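Local coordinates for protein Rep (Escherichia coli, PDB 3VW4) that binds and unwinds the replication origin of plasmid ColE2-P9 as an initiator-primase, this chain being its DNA-binding domain, at residues R60-G63 against K64-K68. Sequence-based numbering, arbitrary orientation.
Sequences RAIG and KSIAK. With nucleotides of chain D.
I62 and I66, one turn apart on helix 56-73, lie side by side and point the same way, I62 CD1 meeting I66 CD1 at 3.4 Å. This is the packed face. I62 also rests on N10 and F14 of helix 7-24 and on V43 of helix 32-49, I66 on V17 and A21 of the first and V39 of the second. A67 touches W35 and L36 of helix 32-49, its CB seated 3.4 Å from G63 O.

The backbone ties the two halves together by i to i+4 bonds: K64 N reaches R60 O at 2.7 Å, S65 N reaches A61 O at 3.1 Å, and I66 and A67 continue the ladder to I62 and G63. The solvent side is looser: K64 touches R60 O through CB alone, while its amine end and the guanidinium of R60 run outward.

S65 faces the DNA of chain D. Its chi1 of -168° places OG beside the carbonyl carbon, and the hydroxyl donates to N7 of DG1, 3.0 Å from OG. N6 of DA2 gives weak hydrogen bonds to S65 OG and S65 O; S65 therefore contacts two successive bases, firmly only at DG1. I62 CB comes within 3.7 Å of O6 of DG1. An amphipathic helix with one face in a helical bundle and a serine meeting guanine N7 and adenine N6 is characteristic of helix-mediated base recognition, here at the replication origin.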
ATOM      1  N   ARG A  60      10.211 -14.812 -19.858  1.00 10.90           N
ATOM      2  CA  ARG A  60       9.585 -13.732 -20.651  1.00 11.12           C
ATOM      3  C   ARG A  60       8.102 -13.825 -20.656  1.00 10.35           C
ATOM      4  O   ARG A  60       7.412 -12.795 -20.445  1.00  9.73           O
ATOM      5  CB  ARG A  60      10.094 -13.622 -22.082  1.00 13.44           C
ATOM      6  CG  ARG A  60      11.595 -13.339 -22.121  1.00 14.97           C
ATOM      7  CD  ARG A  60      12.216 -13.038 -23.488  1.00 17.70           C
ATOM      8  NE  ARG A  60      13.401 -13.910 -23.692  1.00 19.73           N
ATOM      9  CZ  ARG A  60      13.463 -14.891 -24.595  1.00 21.77           C
ATOM     10  NH1 ARG A  60      12.403 -15.117 -25.374  1.00 22.55           N
ATOM     11  NH2 ARG A  60      14.565 -15.653 -24.743  1.00 23.65           N
ATOM     12  N   ALA A  61       7.590 -15.024 -20.856  1.00 10.56           N
ATOM     13  CA  ALA A  61       6.150 -15.212 -20.914  1.00 10.38           C
ATOM     14  C   ALA A  61       5.515 -14.786 -19.564  1.00  8.68           C
ATOM     15  O   ALA A  61       4.606 -13.970 -19.565  1.00  8.41           O
ATOM     16  CB  ALA A  61       5.804 -16.654 -21.296  1.00 11.36           C
ATOM     17  N   ILE A  62       6.033 -15.276 -18.423  1.00  7.69           N
ATOM     18  CA  ILE A  62       5.391 -14.966 -17.169  1.00  6.68           C
ATOM     19  C   ILE A  62       5.498 -13.444 -16.916  1.00  6.09           C
ATOM     20  O   ILE A  62       4.574 -12.753 -16.402  1.00  5.64           O
ATOM     21  CB  ILE A  62       5.755 -15.901 -15.923  1.00  6.20           C
ATOM     22  CG1 ILE A  62       6.337 -15.113 -14.847  1.00  5.52           C
ATOM     23  CG2 ILE A  62       6.591 -17.168 -16.148  1.00  6.75           C
ATOM     24  CD1 ILE A  62       5.181 -14.649 -14.068  1.00  5.32           C
ATOM     25  N   GLY A  63       6.635 -12.926 -17.311  1.00  6.34           N
ATOM     26  CA  GLY A  63       6.861 -11.508 -17.195  1.00  6.25           C
ATOM     27  C   GLY A  63       5.960 -10.673 -18.077  1.00  6.76           C
ATOM     28  O   GLY A  63       5.478  -9.644 -17.621  1.00  6.32           O
ATOM     29  N   LYS A  64       5.713 -11.090 -19.325  1.00  8.00           N
ATOM     30  CA  LYS A  64       4.852 -10.339 -20.236  1.00  8.95           C
ATOM     31  C   LYS A  64       3.437 -10.242 -19.651  1.00  8.54           C
ATOM     32  O   LYS A  64       2.750  -9.165 -19.671  1.00  8.59           O
ATOM     33  CB  LYS A  64       4.809 -11.054 -21.590  1.00 11.10           C
ATOM     34  CG  LYS A  64       4.090 -10.270 -22.666  1.00 13.06           C
ATOM     35  CD  LYS A  64       4.335 -10.819 -24.086  1.00 16.03           C
ATOM     36  CE  LYS A  64       5.837 -10.904 -24.528  1.00 17.15           C
ATOM     37  NZ  LYS A  64       6.145 -11.470 -25.928  1.00 20.11           N
ATOM     38  N   SER A  65       3.004 -11.371 -19.103  1.00  8.22           N
ATOM     39  CA  SER A  65       1.722 -11.469 -18.468  1.00  8.15           C
ATOM     40  C   SER A  65       1.545 -10.420 -17.366  1.00  7.13           C
ATOM     41  O   SER A  65       0.545  -9.709 -17.368  1.00  7.59           O
ATOM     42  CB  SER A  65       1.539 -12.847 -17.872  1.00  8.20           C
ATOM     43  OG  SER A  65       0.174 -13.008 -17.509  1.00  9.00           O
ATOM     44  N   ILE A  66       2.504 -10.315 -16.440  1.00  5.94           N
ATOM     45  CA  ILE A  66       2.323  -9.430 -15.305  1.00  5.31           C
ATOM     46  C   ILE A  66       2.317  -7.976 -15.781  1.00  5.34           C
ATOM     47  O   ILE A  66       1.552  -7.089 -15.293  1.00  5.33           O
ATOM     48  CB  ILE A  66       3.398  -9.689 -14.241  1.00  4.64           C
ATOM     49  CG1 ILE A  66       3.241 -11.156 -13.785  1.00  4.74           C
ATOM     50  CG2 ILE A  66       3.228  -8.738 -13.080  1.00  4.52           C
ATOM     51  CD1 ILE A  66       4.285 -11.643 -12.818  1.00  4.58           C
ATOM     52  N   ALA A  67       3.177  -7.745 -16.765  1.00  5.46           N
ATOM     53  CA  ALA A  67       3.446  -6.395 -17.149  1.00  5.58           C
ATOM     54  C   ALA A  67       2.276  -5.915 -18.001  1.00  6.42           C
ATOM     55  O   ALA A  67       1.913  -4.774 -17.909  1.00  6.43           O
ATOM     56  CB  ALA A  67       4.729  -6.328 -17.896  1.00  5.80           C
ATOM     57  N   LYS A  68       1.648  -6.778 -18.783  1.00  7.37           N
ATOM     58  CA  LYS A  68       0.506  -6.261 -19.502  1.00  8.73           C
ATOM     59  C   LYS A  68      -0.630  -6.003 -18.571  1.00  8.76           C
ATOM     60  O   LYS A  68      -1.200  -4.900 -18.599  1.00  9.44           O
ATOM     61  CB  LYS A  68       0.032  -7.141 -20.594  1.00 10.40           C
ATOM     62  CG  LYS A  68       0.986  -7.154 -21.740  1.00 11.32           C
ATOM     63  CD  LYS A  68       0.979  -8.530 -22.378  1.00 12.53           C
ATOM     64  CE  LYS A  68      -0.355  -8.798 -23.053  1.00 14.71           C
ATOM     65  NZ  LYS A  68      -0.547  -7.939 -24.294  1.00 16.69           N
TER
ATOM     66  P    DG D   1      -4.859 -14.419 -17.019  1.00 94.13           P
ATOM     67  OP1  DG D   1      -4.896 -15.305 -18.238  1.00 73.72           O
ATOM     68  OP2  DG D   1      -4.526 -12.937 -17.155  1.00 63.09           O
ATOM     69  O5'  DG D   1      -6.009 -14.709 -15.929  1.00 56.73           O
ATOM     70  C5'  DG D   1      -6.416 -16.031 -15.515  1.00 28.00           C
ATOM     71  C4'  DG D   1      -5.646 -16.479 -14.293  1.00 19.14           C
ATOM     72  O4'  DG D   1      -4.321 -16.905 -14.673  1.00 14.96           O
ATOM     73  C3'  DG D   1      -5.470 -15.460 -13.165  1.00 14.61           C
ATOM     74  O3'  DG D   1      -6.119 -15.970 -11.998  1.00 11.58           O
ATOM     75  C2'  DG D   1      -3.971 -15.436 -12.877  1.00 12.82           C
ATOM     76  C1'  DG D   1      -3.376 -16.580 -13.669  1.00 12.14           C
ATOM     77  N9   DG D   1      -2.132 -16.274 -14.359  1.00 11.29           N
ATOM     78  C8   DG D   1      -1.944 -15.306 -15.316  1.00 11.04           C
ATOM     79  N7   DG D   1      -0.744 -15.319 -15.830  1.00 10.06           N
ATOM     80  C5   DG D   1      -0.116 -16.391 -15.206  1.00 10.58           C
ATOM     81  C6   DG D   1       1.222 -16.866 -15.312  1.00 10.48           C
ATOM     82  O6   DG D   1       2.128 -16.462 -16.043  1.00 11.08           O
ATOM     83  N1   DG D   1       1.444 -17.954 -14.488  1.00 10.52           N
ATOM     84  C2   DG D   1       0.516 -18.503 -13.640  1.00 11.36           C
ATOM     85  N2   DG D   1       0.939 -19.551 -12.913  1.00 11.62           N
ATOM     86  N3   DG D   1      -0.718 -18.043 -13.492  1.00 10.31           N
ATOM     87  C4   DG D   1      -0.972 -17.012 -14.320  1.00 10.72           C
ATOM     88  P    DA D   2      -7.050 -14.998 -11.191  1.00 11.13           P
ATOM     89  OP1  DA D   2      -7.739 -15.836 -10.225  1.00 10.96           O
ATOM     90  OP2  DA D   2      -7.756 -14.272 -12.307  1.00 10.40           O
ATOM     91  O5'  DA D   2      -6.343 -13.898 -10.241  1.00  9.41           O
ATOM     92  C5'  DA D   2      -5.269 -14.194  -9.306  1.00  7.70           C
ATOM     93  C4'  DA D   2      -4.770 -12.914  -8.651  1.00  7.25           C
ATOM     94  O4'  DA D   2      -3.797 -12.202  -9.472  1.00  6.99           O
ATOM     95  C3'  DA D   2      -5.818 -11.852  -8.361  1.00  6.62           C
ATOM     96  O3'  DA D   2      -5.234 -10.998  -7.419  1.00  6.30           O
ATOM     97  C2'  DA D   2      -5.896 -11.136  -9.699  1.00  6.72           C
ATOM     98  C1'  DA D   2      -4.444 -11.123 -10.158  1.00  6.36           C
ATOM     99  N9   DA D   2      -4.160 -11.284 -11.584  1.00  5.88           N
ATOM    100  C8   DA D   2      -4.874 -11.881 -12.587  1.00  5.63           C
ATOM    101  N7   DA D   2      -4.267 -11.863 -13.752  1.00  5.19           N
ATOM    102  C5   DA D   2      -3.040 -11.277 -13.479  1.00  5.16           C
ATOM    103  C6   DA D   2      -1.906 -11.037 -14.272  1.00  5.10           C
ATOM    104  N6   DA D   2      -1.830 -11.325 -15.578  1.00  4.92           N
ATOM    105  N1   DA D   2      -0.849 -10.436 -13.686  1.00  5.18           N
ATOM    106  C2   DA D   2      -0.938 -10.095 -12.399  1.00  5.14           C
ATOM    107  N3   DA D   2      -1.932 -10.296 -11.544  1.00  5.36           N
ATOM    108  C4   DA D   2      -2.959 -10.913 -12.150  1.00  5.51           C
TER